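Local coordinates for protein beta sliding clamp (Streptococcus pneumoniae, PDB 2AWA) that forms a ring-shaped head-to-tail homodimer around DNA and probably tethers DNA polymerases and other proteins to it, conferring processivity, at residues 41-46 and 133-138; 29-34 and 90-95; 48-53 and 79-84; 213-218 and 252-257. All coordinates share one frame; numbering follows the deposited sequence.

Contact 1: residues 41-46 and 133-138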
loop_
_atom_site.group_PDB
_atom_site.type_symbol
_atom_site.label_atom_id
_atom_site.label_comp_id
_atom_site.label_asym_id
_atom_site.label_seq_id
_atom_site.Cartn_x
_atom_site.Cartn_y
_atom_site.Cartn_z
ATOM N N PRO B 41 26.161 -8.335 -9.191
ATOM C CA PRO B 41 25.494 -9.140 -8.158
ATOM C C PRO B 41 25.767 -8.762 -6.697
ATOM O O PRO B 41 24.846 -8.786 -5.876
ATOM C CB PRO B 41 26.036 -10.548 -8.419
ATOM C CG PRO B 41 26.332 -10.572 -9.861
ATOM C CD PRO B 41 26.758 -9.185 -10.238
ATOM N N ILE B 42 27.015 -8.433 -6.378
ATOM C CA ILE B 42 27.432 -8.293 -4.991
ATOM C C ILE B 42 26.867 -7.039 -4.350
ATOM O O ILE B 42 26.890 -6.893 -3.134
ATOM C CB ILE B 42 28.969 -8.302 -4.867
ATOM C CG1 ILE B 42 29.403 -8.663 -3.446
ATOM C CG2 ILE B 42 29.564 -6.971 -5.275
ATOM C CD1 ILE B 42 29.333 -10.131 -3.147
ATOM N N LEU B 43 26.347 -6.128 -5.162
ATOM C CA LEU B 43 25.855 -4.850 -4.655
ATOM C C LEU B 43 24.487 -4.915 -3.974
ATOM O O LEU B 43 24.040 -3.907 -3.410
ATOM C CB LEU B 43 25.865 -3.815 -5.773
ATOM C CG LEU B 43 27.271 -3.342 -6.143
ATOM C CD1 LEU B 43 27.210 -2.310 -7.256
ATOM C CD2 LEU B 43 27.968 -2.743 -4.930
ATOM N N SER B 44 23.858 -6.094 -3.996
ATOM C CA SER B 44 22.658 -6.378 -3.186
ATOM C C SER B 44 22.968 -6.621 -1.689
ATOM O O SER B 44 22.066 -6.692 -0.859
ATOM C CB SER B 44 21.907 -7.579 -3.750
ATOM O OG SER B 44 22.661 -8.782 -3.633
ATOM N N THR B 45 24.242 -6.746 -1.346
ATOM C CA THR B 45 24.632 -6.988 0.025
ATOM C C THR B 45 24.860 -5.673 0.726
ATOM O O THR B 45 25.171 -4.689 0.080
ATOM C CB THR B 45 25.944 -7.851 0.123
ATOM O OG1 THR B 45 27.076 -7.115 -0.376
ATOM C CG2 THR B 45 25.790 -9.143 -0.648
ATOM N N VAL B 46 24.663 -5.661 2.041
ATOM C CA VAL B 46 25.214 -4.621 2.881
ATOM C C VAL B 46 26.552 -5.119 3.374
ATOM O O VAL B 46 26.739 -6.323 3.548
ATOM C CB VAL B 46 24.313 -4.232 4.069
ATOM C CG1 VAL B 46 23.822 -5.453 4.856
ATOM C CG2 VAL B 46 25.041 -3.231 4.986
ATOM N N GLU B 133 36.060 -8.711 0.684
ATOM C CA GLU B 133 37.160 -8.234 -0.146
ATOM C C GLU B 133 36.664 -7.978 -1.577
ATOM O O GLU B 133 37.160 -7.096 -2.259
ATOM C CB GLU B 133 38.310 -9.248 -0.119
ATOM C CG GLU B 133 39.705 -8.665 -0.343
ATOM C CD GLU B 133 40.820 -9.684 -0.069
ATOM O OE1 GLU B 133 40.518 -10.854 0.262
ATOM O OE2 GLU B 133 42.007 -9.315 -0.183
ATOM N N GLN B 134 35.661 -8.731 -2.012
ATOM C CA GLN B 134 35.093 -8.561 -3.349
ATOM C C GLN B 134 34.206 -7.326 -3.481
ATOM O O GLN B 134 33.883 -6.930 -4.597
ATOM C CB GLN B 134 34.290 -9.798 -3.747
ATOM C CG GLN B 134 32.990 -9.976 -2.981
ATOM C CD GLN B 134 32.571 -11.434 -2.892
ATOM O OE1 GLN B 134 32.401 -12.108 -3.906
ATOM N NE2 GLN B 134 32.413 -11.930 -1.680
ATOM N N TYR B 135 33.793 -6.732 -2.359
ATOM C CA TYR B 135 32.942 -5.551 -2.396
ATOM C C TYR B 135 33.755 -4.382 -2.911
ATOM O O TYR B 135 34.866 -4.169 -2.460
ATOM C CB TYR B 135 32.365 -5.216 -1.009
ATOM C CG TYR B 135 31.190 -4.244 -1.074
ATOM C CD1 TYR B 135 31.399 -2.863 -1.070
ATOM C CD2 TYR B 135 29.876 -4.707 -1.187
ATOM C CE1 TYR B 135 30.331 -1.968 -1.157
ATOM C CE2 TYR B 135 28.794 -3.810 -1.277
ATOM C CZ TYR B 135 29.035 -2.443 -1.261
ATOM O OH TYR B 135 27.992 -1.553 -1.341
ATOM N N PRO B 136 33.209 -3.619 -3.862
ATOM C CA PRO B 136 33.961 -2.530 -4.443
ATOM C C PRO B 136 34.189 -1.374 -3.489
ATOM O O PRO B 136 33.238 -0.830 -2.970
ATOM C CB PRO B 136 33.055 -2.067 -5.582
ATOM C CG PRO B 136 31.720 -2.439 -5.169
ATOM C CD PRO B 136 31.870 -3.726 -4.464
ATOM N N ARG B 137 35.449 -0.996 -3.292
ATOM C CA ARG B 137 35.803 0.205 -2.534
ATOM C C ARG B 137 35.197 1.456 -3.174
ATOM O O ARG B 137 35.093 1.535 -4.394
ATOM C CB ARG B 137 37.324 0.356 -2.481
ATOM N N ILE B 138 34.808 2.431 -2.352
ATOM C CA ILE B 138 34.195 3.672 -2.849
ATOM C C ILE B 138 35.288 4.708 -3.140
ATOM O O ILE B 138 36.174 4.920 -2.309
ATOM C CB ILE B 138 33.185 4.266 -1.824
ATOM C CG1 ILE B 138 32.110 3.239 -1.449
ATOM C CG2 ILE B 138 32.523 5.522 -2.391
ATOM C CD1 ILE B 138 31.278 3.631 -0.237
#
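Ile42 and Leu43, on the 3-10 turn that leads into strand 45-50, meet Gln134, Tyr135 and Pro136 of an irregular loop, mainly through carbon contacts; 278 Å² is buried in all. The CD1 methyl of Ile42 lies over the flat amide of Gln134, nearly straight above CD of that residue at 3.5 Å. Beside it, CG2 of Ile42 rests 4.1 Å from CD of Pro136. One methyl of Leu43, CD2, serves two partners, standing 3.8 Å from both CG of Pro136 and CZ of Tyr135; the leucine and tyrosine side chains cross at about a right angle.

Around the phenol ring the approaches differ. CD of Pro136 sits above one face, offset toward the rim, whereas OG1 of Thr45 comes to the edge near the ring plane.

No hydrogen bond crosses between the segments. OG1 of Thr45 gives a 2.8 Å bond to Ile42 O, almost in line with that carbonyl (168°), and Thr45 N donates to the same oxygen. Gln134 NE2 is held by Asp131 O, and Tyr135 OH pairs with Ser60 OG.

The loop after strand 123-128 therefore meets the 3-10 turn 41-44 of the same domain chiefly through carbon contacts: the Thr45 hydroxyl is engaged within its own segment, while the polar ends of Gln134 and Tyr135 turn to residues outside both.

Contact 2: residues 29-34 and 90-95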
loop_
_atom_site.group_PDB
_atom_site.type_symbol
_atom_site.label_atom_id
_atom_site.label_comp_id
_atom_site.label_asym_id
_atom_site.label_seq_id
_atom_site.Cartn_x
_atom_site.Cartn_y
_atom_site.Cartn_z
ATOM N N THR B 29 18.386 2.909 6.705
ATOM C CA THR B 29 18.950 4.057 6.047
ATOM C C THR B 29 19.916 3.588 4.997
ATOM O O THR B 29 19.902 4.092 3.889
ATOM C CB THR B 29 19.698 4.934 7.042
ATOM O OG1 THR B 29 18.769 5.432 7.985
ATOM C CG2 THR B 29 20.361 6.116 6.355
ATOM N N THR B 30 20.767 2.632 5.344
ATOM C CA THR B 30 21.784 2.188 4.393
ATOM C C THR B 30 21.143 1.486 3.195
ATOM O O THR B 30 21.573 1.664 2.064
ATOM C CB THR B 30 22.830 1.285 5.056
ATOM O OG1 THR B 30 23.497 2.031 6.082
ATOM C CG2 THR B 30 23.857 0.826 4.047
ATOM N N LYS B 31 20.081 0.731 3.455
ATOM C CA LYS B 31 19.378 0.014 2.406
ATOM C C LYS B 31 18.841 0.929 1.310
ATOM O O LYS B 31 18.658 0.517 0.189
ATOM C CB LYS B 31 18.222 -0.799 2.979
ATOM C CG LYS B 31 17.940 -2.011 2.124
ATOM C CD LYS B 31 16.480 -2.400 2.056
ATOM C CE LYS B 31 16.326 -3.703 1.239
ATOM N NZ LYS B 31 17.106 -3.720 -0.054
ATOM N N ARG B 32 18.580 2.179 1.636
ATOM C CA ARG B 32 18.085 3.115 0.638
ATOM C C ARG B 32 18.983 3.232 -0.599
ATOM O O ARG B 32 18.512 3.656 -1.649
ATOM C CB ARG B 32 17.822 4.482 1.274
ATOM C CG ARG B 32 16.617 4.432 2.185
ATOM C CD ARG B 32 15.829 5.711 2.152
ATOM N NE ARG B 32 14.486 5.551 2.716
ATOM C CZ ARG B 32 14.193 5.572 4.022
ATOM N NH1 ARG B 32 15.140 5.728 4.954
ATOM N NH2 ARG B 32 12.928 5.426 4.405
ATOM N N ALA B 33 20.252 2.840 -0.471
ATOM C CA ALA B 33 21.172 2.772 -1.606
ATOM C C ALA B 33 21.384 1.360 -2.127
ATOM O O ALA B 33 22.327 1.140 -2.863
ATOM C CB ALA B 33 22.524 3.377 -1.226
ATOM N N ILE B 34 20.528 0.408 -1.763
ATOM C CA ILE B 34 20.714 -0.994 -2.147
ATOM C C ILE B 34 19.499 -1.550 -2.881
ATOM O O ILE B 34 18.441 -1.733 -2.279
ATOM C CB ILE B 34 20.944 -1.896 -0.918
ATOM C CG1 ILE B 34 22.248 -1.537 -0.213
ATOM C CG2 ILE B 34 20.957 -3.380 -1.334
ATOM C CD1 ILE B 34 22.506 -2.347 1.059
ATOM N N GLU B 90 23.270 -10.416 2.523
ATOM C CA GLU B 90 22.208 -9.965 1.632
ATOM C C GLU B 90 21.283 -9.072 2.432
ATOM O O GLU B 90 20.707 -9.483 3.441
ATOM C CB GLU B 90 21.458 -11.126 1.022
ATOM C CG GLU B 90 22.319 -11.938 0.061
ATOM C CD GLU B 90 22.591 -11.235 -1.274
ATOM O OE1 GLU B 90 21.926 -10.213 -1.575
ATOM O OE2 GLU B 90 23.466 -11.728 -2.033
ATOM N N ALA B 91 21.173 -7.833 1.987
ATOM C CA ALA B 91 20.593 -6.785 2.793
ATOM C C ALA B 91 19.122 -7.000 3.119
ATOM O O ALA B 91 18.759 -6.975 4.275
ATOM C CB ALA B 91 20.839 -5.403 2.135
ATOM N N SER B 92 18.266 -7.208 2.130
ATOM C CA SER B 92 16.831 -7.404 2.418
ATOM C C SER B 92 16.608 -8.468 3.464
ATOM O O SER B 92 15.978 -8.218 4.491
ATOM C CB SER B 92 16.065 -7.803 1.175
ATOM O OG SER B 92 15.868 -6.679 0.370
ATOM N N PHE B 93 17.139 -9.656 3.202
ATOM C CA PHE B 93 16.941 -10.778 4.095
ATOM C C PHE B 93 17.435 -10.455 5.515
ATOM O O PHE B 93 16.694 -10.597 6.482
ATOM C CB PHE B 93 17.636 -12.013 3.542
ATOM C CG PHE B 93 17.250 -13.258 4.236
ATOM C CD1 PHE B 93 15.939 -13.685 4.211
ATOM C CD2 PHE B 93 18.178 -14.006 4.926
ATOM C CE1 PHE B 93 15.551 -14.831 4.867
ATOM C CE2 PHE B 93 17.791 -15.157 5.584
ATOM C CZ PHE B 93 16.470 -15.566 5.547
ATOM N N PHE B 94 18.678 -9.993 5.623
ATOM C CA PHE B 94 19.295 -9.716 6.905
ATOM C C PHE B 94 18.426 -8.770 7.684
ATOM O O PHE B 94 18.077 -9.036 8.850
ATOM C CB PHE B 94 20.683 -9.096 6.706
ATOM C CG PHE B 94 21.350 -8.672 7.980
ATOM C CD1 PHE B 94 21.505 -9.561 9.031
ATOM C CD2 PHE B 94 21.850 -7.383 8.119
ATOM C CE1 PHE B 94 22.142 -9.170 10.209
ATOM C CE2 PHE B 94 22.503 -6.984 9.285
ATOM C CZ PHE B 94 22.640 -7.873 10.332
ATOM N N ILE B 95 18.057 -7.677 7.023
ATOM C CA ILE B 95 17.201 -6.663 7.632
ATOM C C ILE B 95 15.879 -7.226 8.120
ATOM O O ILE B 95 15.481 -6.936 9.241
ATOM C CB ILE B 95 16.974 -5.459 6.708
ATOM C CG1 ILE B 95 18.282 -4.661 6.634
ATOM C CG2 ILE B 95 15.843 -4.582 7.243
ATOM C CD1 ILE B 95 18.305 -3.516 5.628
#
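Lys31 and Ile34 face Ala91, Ser92 and Ile95, so the last part of helix 20-31 and the beta turn from Lys31 to Ile34 lean on the first turn of helix 91-100. These are the paired helices of the N-terminal domain of a DNA clamp, a fold in which helices line the inner side of the ring and sheets form its outside. On helix 91-100, Phe93 packs on Val320 of the second subunit.

Following the first segment, Lys31 gives the larger share of its own side of the contact. Its first torsion (chi1 -152°) places CG roughly opposite the backbone N, which sends the chain out toward the other helix; CB and CG each pass 3.8 Å from CD1 of Ile95, and the two side chains cross obliquely. Bends at chi2 and chi4 (-46°) bring the far end round to Ser92, whose OG is 3.2 Å from NZ. The same NZ makes a weak 3.3 Å hydrogen bond to Ile34 O, curling the lysine over its own turn. That turn is of type I, closed by the bond from Ile34 N to Lys31 O at 2.7 Å. Arg32 heads instead for Glu222 and Ala225 of helix 217-226.

Ile34 completes the segment from a buried position in which it also touches Val46 of strand 45-50. Across the contact both its branches address a single methyl: CB of Ala91 lies 3.6 Å from CD1 and 4.0 Å from CG2 of Ile34.

Contact 3: residues 48-53 and 79-84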
loop_
_atom_site.group_PDB
_atom_site.type_symbol
_atom_site.label_atom_id
_atom_site.label_comp_id
_atom_site.label_asym_id
_atom_site.label_seq_id
_atom_site.Cartn_x
_atom_site.Cartn_y
_atom_site.Cartn_z
ATOM N N ILE B 48 29.518 -4.644 6.302
ATOM C CA ILE B 48 29.565 -4.319 7.721
ATOM C C ILE B 48 31.000 -4.358 8.208
ATOM O O ILE B 48 31.546 -5.438 8.459
ATOM C CB ILE B 48 28.732 -5.323 8.535
ATOM C CG1 ILE B 48 27.280 -5.272 8.084
ATOM C CG2 ILE B 48 28.802 -5.030 10.037
ATOM C CD1 ILE B 48 26.508 -6.449 8.544
ATOM N N ASP B 49 31.603 -3.180 8.328
ATOM C CA ASP B 49 32.950 -3.029 8.863
ATOM C C ASP B 49 32.857 -2.711 10.337
ATOM O O ASP B 49 32.098 -1.836 10.732
ATOM C CB ASP B 49 33.688 -1.889 8.168
ATOM C CG ASP B 49 34.371 -2.330 6.893
ATOM O OD1 ASP B 49 35.290 -3.189 6.976
ATOM O OD2 ASP B 49 34.007 -1.802 5.815
ATOM N N VAL B 50 33.642 -3.413 11.143
ATOM C CA VAL B 50 33.591 -3.265 12.573
ATOM C C VAL B 50 34.975 -2.911 13.047
ATOM O O VAL B 50 35.882 -3.728 12.946
ATOM C CB VAL B 50 33.159 -4.570 13.239
ATOM C CG1 VAL B 50 33.192 -4.426 14.766
ATOM C CG2 VAL B 50 31.788 -4.967 12.751
ATOM N N THR B 51 35.128 -1.693 13.560
ATOM C CA THR B 51 36.399 -1.212 14.077
ATOM C C THR B 51 36.261 -0.886 15.559
ATOM O O THR B 51 35.171 -0.980 16.121
ATOM C CB THR B 51 36.895 0.044 13.304
ATOM O OG1 THR B 51 35.905 1.077 13.356
ATOM C CG2 THR B 51 37.189 -0.301 11.847
ATOM N N ASN B 52 37.382 -0.523 16.190
ATOM C CA ASN B 52 37.379 -0.116 17.596
ATOM C C ASN B 52 36.396 1.019 17.886
ATOM O O ASN B 52 35.674 0.983 18.893
ATOM C CB ASN B 52 38.787 0.297 18.044
ATOM C CG ASN B 52 39.577 -0.864 18.617
ATOM O OD1 ASN B 52 39.016 -1.750 19.270
ATOM N ND2 ASN B 52 40.887 -0.862 18.386
ATOM N N GLU B 53 36.363 2.010 16.996
ATOM C CA GLU B 53 35.549 3.199 17.214
ATOM C C GLU B 53 34.056 2.889 17.044
ATOM O O GLU B 53 33.215 3.537 17.660
ATOM C CB GLU B 53 35.990 4.346 16.284
ATOM C CG GLU B 53 37.516 4.692 16.299
ATOM C CD GLU B 53 38.135 4.730 17.695
ATOM N N LEU B 79 26.332 -0.236 22.274
ATOM C CA LEU B 79 27.200 -0.970 21.365
ATOM C C LEU B 79 28.431 -1.431 22.104
ATOM O O LEU B 79 29.221 -0.601 22.550
ATOM C CB LEU B 79 27.607 -0.080 20.193
ATOM C CG LEU B 79 28.632 -0.627 19.190
ATOM C CD1 LEU B 79 28.243 -2.000 18.623
ATOM C CD2 LEU B 79 28.813 0.375 18.053
ATOM N N LEU B 80 28.576 -2.751 22.249
ATOM C CA LEU B 80 29.756 -3.355 22.874
ATOM C C LEU B 80 30.499 -4.219 21.838
ATOM O O LEU B 80 29.966 -5.203 21.331
ATOM C CB LEU B 80 29.373 -4.158 24.121
ATOM C CG LEU B 80 30.470 -4.293 25.203
ATOM N N ILE B 81 31.734 -3.825 21.525
ATOM C CA ILE B 81 32.530 -4.454 20.475
ATOM C C ILE B 81 33.631 -5.296 21.098
ATOM O O ILE B 81 34.435 -4.780 21.879
ATOM C CB ILE B 81 33.139 -3.381 19.536
ATOM C CG1 ILE B 81 32.021 -2.709 18.730
ATOM C CG2 ILE B 81 34.191 -3.985 18.586
ATOM C CD1 ILE B 81 32.404 -1.345 18.172
ATOM N N THR B 82 33.660 -6.582 20.745
ATOM C CA THR B 82 34.601 -7.557 21.324
ATOM C C THR B 82 35.677 -7.958 20.311
ATOM O O THR B 82 36.859 -8.081 20.676
ATOM C CB THR B 82 33.876 -8.844 21.786
ATOM O OG1 THR B 82 32.610 -8.505 22.369
ATOM C CG2 THR B 82 34.709 -9.614 22.791
ATOM N N SER B 83 35.271 -8.168 19.054
ATOM C CA SER B 83 36.217 -8.496 17.984
ATOM C C SER B 83 35.921 -7.713 16.718
ATOM O O SER B 83 34.766 -7.550 16.356
ATOM C CB SER B 83 36.192 -9.988 17.664
ATOM O OG SER B 83 36.651 -10.770 18.743
ATOM N N LEU B 84 36.986 -7.258 16.049
ATOM C CA LEU B 84 36.878 -6.495 14.800
ATOM C C LEU B 84 36.684 -7.417 13.593
ATOM O O LEU B 84 36.862 -8.631 13.693
ATOM C CB LEU B 84 38.140 -5.650 14.566
ATOM C CG LEU B 84 38.653 -4.793 15.728
ATOM C CD1 LEU B 84 39.783 -3.861 15.253
ATOM C CD2 LEU B 84 37.509 -4.005 16.382
#
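Val50 and Leu84 bring the two backbones closest, CA to CA 5.1 Å, yet no hydrogen bond joins the segments: strand 80-83 pairs with 15-19, and Val50 pairs with Gly85 just beyond Leu84.

Val50 presents its CG1 methyl, turned opposite the backbone N (chi1 177°), 4.0 Å from CG2 of Ile81 and 3.8 Å from Ser83 O; the valine and isoleucine side chains slide past each other in opposite directions. The longer branch of Ile81 reaches on to backbone, its CD1 standing 3.5 Å from Thr51 O. Leu84 also meets main chain. Its CB is 3.4 Å from Val50 O, and CD2 lies against the peptide between Thr51 and Asn52, 3.5 Å from Thr51 C and from Asn52 N. The closest approaches of Ile81 CD1 and Leu84 CD2 across the contact are thus to main-chain atoms.

Thr82 and Ser83 both face His15, a classic beta bulge. The contact lies just where the chain passes from strand 80-83 of the five-stranded sheet to strand 85-90, the edge strand within this chain of the next sheet, in the DNA-clamp fold.

Contact 4: residues 213-218 and 252-257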
loop_
_atom_site.group_PDB
_atom_site.type_symbol
_atom_site.label_atom_id
_atom_site.label_comp_id
_atom_site.label_asym_id
_atom_site.label_seq_id
_atom_site.Cartn_x
_atom_site.Cartn_y
_atom_site.Cartn_z
ATOM N N VAL B 213 27.003 22.151 -11.160
ATOM C CA VAL B 213 26.855 20.702 -11.228
ATOM C C VAL B 213 25.451 20.314 -11.670
ATOM O O VAL B 213 24.523 21.123 -11.634
ATOM C CB VAL B 213 27.198 20.038 -9.873
ATOM C CG1 VAL B 213 28.656 20.344 -9.482
ATOM C CG2 VAL B 213 26.270 20.514 -8.776
ATOM N N VAL B 214 25.308 19.074 -12.113
ATOM C CA VAL B 214 24.002 18.518 -12.416
ATOM C C VAL B 214 23.859 17.233 -11.627
ATOM O O VAL B 214 24.680 16.312 -11.782
ATOM C CB VAL B 214 23.810 18.257 -13.926
ATOM C CG1 VAL B 214 22.399 17.761 -14.206
ATOM C CG2 VAL B 214 24.048 19.519 -14.720
ATOM N N ILE B 215 22.822 17.167 -10.787
ATOM C CA ILE B 215 22.662 16.056 -9.872
ATOM C C ILE B 215 21.447 15.214 -10.250
ATOM O O ILE B 215 20.354 15.728 -10.305
ATOM C CB ILE B 215 22.499 16.557 -8.422
ATOM C CG1 ILE B 215 23.634 17.515 -8.049
ATOM C CG2 ILE B 215 22.465 15.382 -7.437
ATOM C CD1 ILE B 215 23.352 18.327 -6.798
ATOM N N PRO B 216 21.619 13.905 -10.468
ATOM C CA PRO B 216 20.425 13.123 -10.834
ATOM C C PRO B 216 19.261 13.361 -9.893
ATOM O O PRO B 216 19.462 13.451 -8.702
ATOM C CB PRO B 216 20.916 11.669 -10.736
ATOM C CG PRO B 216 22.387 11.761 -10.992
ATOM C CD PRO B 216 22.832 13.069 -10.418
ATOM N N SER B 217 18.054 13.482 -10.424
ATOM C CA SER B 217 16.886 13.753 -9.571
ATOM C C SER B 217 16.579 12.598 -8.648
ATOM O O SER B 217 16.144 12.834 -7.541
ATOM C CB SER B 217 15.654 14.106 -10.392
ATOM O OG SER B 217 15.373 13.053 -11.278
ATOM N N ARG B 218 16.815 11.362 -9.093
ATOM C CA ARG B 218 16.641 10.178 -8.240
ATOM C C ARG B 218 17.571 10.203 -7.028
ATOM O O ARG B 218 17.191 9.790 -5.937
ATOM C CB ARG B 218 16.874 8.890 -9.039
ATOM C CG ARG B 218 16.659 7.602 -8.237
ATOM C CD ARG B 218 16.704 6.319 -9.118
ATOM N NE ARG B 218 15.513 6.109 -9.967
ATOM C CZ ARG B 218 15.532 6.043 -11.300
ATOM N N PHE B 252 26.947 10.314 2.072
ATOM C CA PHE B 252 26.067 9.990 0.955
ATOM C C PHE B 252 26.710 10.542 -0.307
ATOM O O PHE B 252 26.794 11.769 -0.485
ATOM C CB PHE B 252 24.712 10.640 1.225
ATOM C CG PHE B 252 23.714 10.501 0.122
ATOM C CD1 PHE B 252 23.055 9.312 -0.094
ATOM C CD2 PHE B 252 23.356 11.595 -0.645
ATOM C CE1 PHE B 252 22.090 9.200 -1.089
ATOM C CE2 PHE B 252 22.373 11.482 -1.642
ATOM C CZ PHE B 252 21.755 10.284 -1.856
ATOM N N TYR B 253 27.221 9.642 -1.146
ATOM C CA TYR B 253 27.861 10.031 -2.413
ATOM C C TYR B 253 26.892 9.779 -3.559
ATOM O O TYR B 253 26.095 8.863 -3.510
ATOM C CB TYR B 253 29.115 9.212 -2.695
ATOM C CG TYR B 253 30.160 9.201 -1.624
ATOM C CD1 TYR B 253 30.009 8.410 -0.494
ATOM C CD2 TYR B 253 31.337 9.930 -1.769
ATOM C CE1 TYR B 253 30.991 8.375 0.497
ATOM C CE2 TYR B 253 32.320 9.906 -0.791
ATOM C CZ TYR B 253 32.139 9.129 0.343
ATOM O OH TYR B 253 33.110 9.106 1.313
ATOM N N THR B 254 26.979 10.601 -4.586
ATOM C CA THR B 254 26.220 10.404 -5.810
ATOM C C THR B 254 27.080 10.807 -6.978
ATOM O O THR B 254 28.006 11.629 -6.861
ATOM C CB THR B 254 24.883 11.238 -5.841
ATOM O OG1 THR B 254 24.253 11.115 -7.122
ATOM C CG2 THR B 254 25.111 12.719 -5.561
ATOM N N ARG B 255 26.759 10.220 -8.115
ATOM C CA ARG B 255 27.358 10.611 -9.371
ATOM C C ARG B 255 26.789 11.947 -9.782
ATOM O O ARG B 255 25.681 12.312 -9.402
ATOM C CB ARG B 255 27.039 9.599 -10.462
ATOM C CG ARG B 255 27.751 8.281 -10.301
ATOM C CD ARG B 255 27.092 7.219 -11.153
ATOM N NE ARG B 255 27.271 7.464 -12.580
ATOM C CZ ARG B 255 28.340 7.094 -13.284
ATOM N NH1 ARG B 255 29.352 6.459 -12.698
ATOM N NH2 ARG B 255 28.397 7.365 -14.584
ATOM N N LEU B 256 27.586 12.669 -10.549
ATOM C CA LEU B 256 27.149 13.845 -11.252
ATOM C C LEU B 256 26.953 13.479 -12.713
ATOM O O LEU B 256 27.569 12.552 -13.231
ATOM C CB LEU B 256 28.200 14.944 -11.097
ATOM C CG LEU B 256 28.349 15.439 -9.651
ATOM C CD1 LEU B 256 29.368 16.569 -9.535
ATOM C CD2 LEU B 256 26.987 15.872 -9.081
ATOM N N LEU B 257 26.102 14.227 -13.382
ATOM C CA LEU B 257 25.937 14.082 -14.812
ATOM C C LEU B 257 26.911 14.971 -15.576
ATOM O O LEU B 257 26.814 16.171 -15.530
ATOM C CB LEU B 257 24.502 14.425 -15.191
ATOM C CG LEU B 257 23.523 13.412 -14.597
ATOM C CD1 LEU B 257 22.134 13.993 -14.449
ATOM C CD2 LEU B 257 23.494 12.170 -15.435
HETATM O O HOH W 1 27.435 17.631 -12.975
#
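Val214 and Leu257 meet with their side chains crossing at about a right angle, CG1 of the valine 3.8 Å from CD1 of the leucine. That same leucine methyl is near CG of Pro216, the two side chains meeting at a slant. Leu256 turns to the other flank, as consecutive residues of extended backbone do, and its two methyls divide the work: CD1 lies 3.8 Å from CG1 of Val213, and CD2 lies 3.9 Å from CG1 of Ile215. The Leu256 and Ile215 side chains run side by side, pointing the same way. Strands 213-216 and 252-255 lie at 105° to each other and belong to different sheets.

CD of Pro216 approaches Arg255 O at 3.1 Å. The carbonyl of Arg255 also receives OG1 of Thr254 at 2.9 Å, in the carbonyl plane and on a lone pair. The threonine hydroxyl reaches it from opposite its own backbone N (chi1 174°) and is also hydrogen-bonded to Ser219 OG of helix 217-226.

One direct hydrogen bond ties the segments: Leu257 N to Val214 O, 3.0 Å and almost straight at 173°. Its counterpart is made through a water, which accepts from Val214 N at 2.7 Å and donates to Leu257 O at 3.0 Å.

A largely buried apolar contact therefore runs beside a short backbone link whose second half is hydrated. In the central domain this fastens strand 211-216, outermost of its sheet within this chain, to the residues just after strand 250-255 of another sheet, with the water bridging a backbone N and O that do not bond directly.

From the N terminus the chain opens contact 2 at 29-34, contact 1 at 41-46 and contact 3 at 48-53. Contact 3 closes first, at 79-84, nested within the loops of both others; contact 2 closes at 90-95 and contact 1 at 133-138, so these two cross, and they also touch. Contact 2 joins helices 20-31 and 91-100, contact 3 strands 45-50 and 80-83 of two sheets, and contact 1 the turn 41-44 and the loop after strand 123-128. Contact 4 follows in series, closing its own loop in the central domain. The eight-stranded sheet, shared through strands 64-71 and 250-255, connects the two domains, and Ile138 packs on Tyr253.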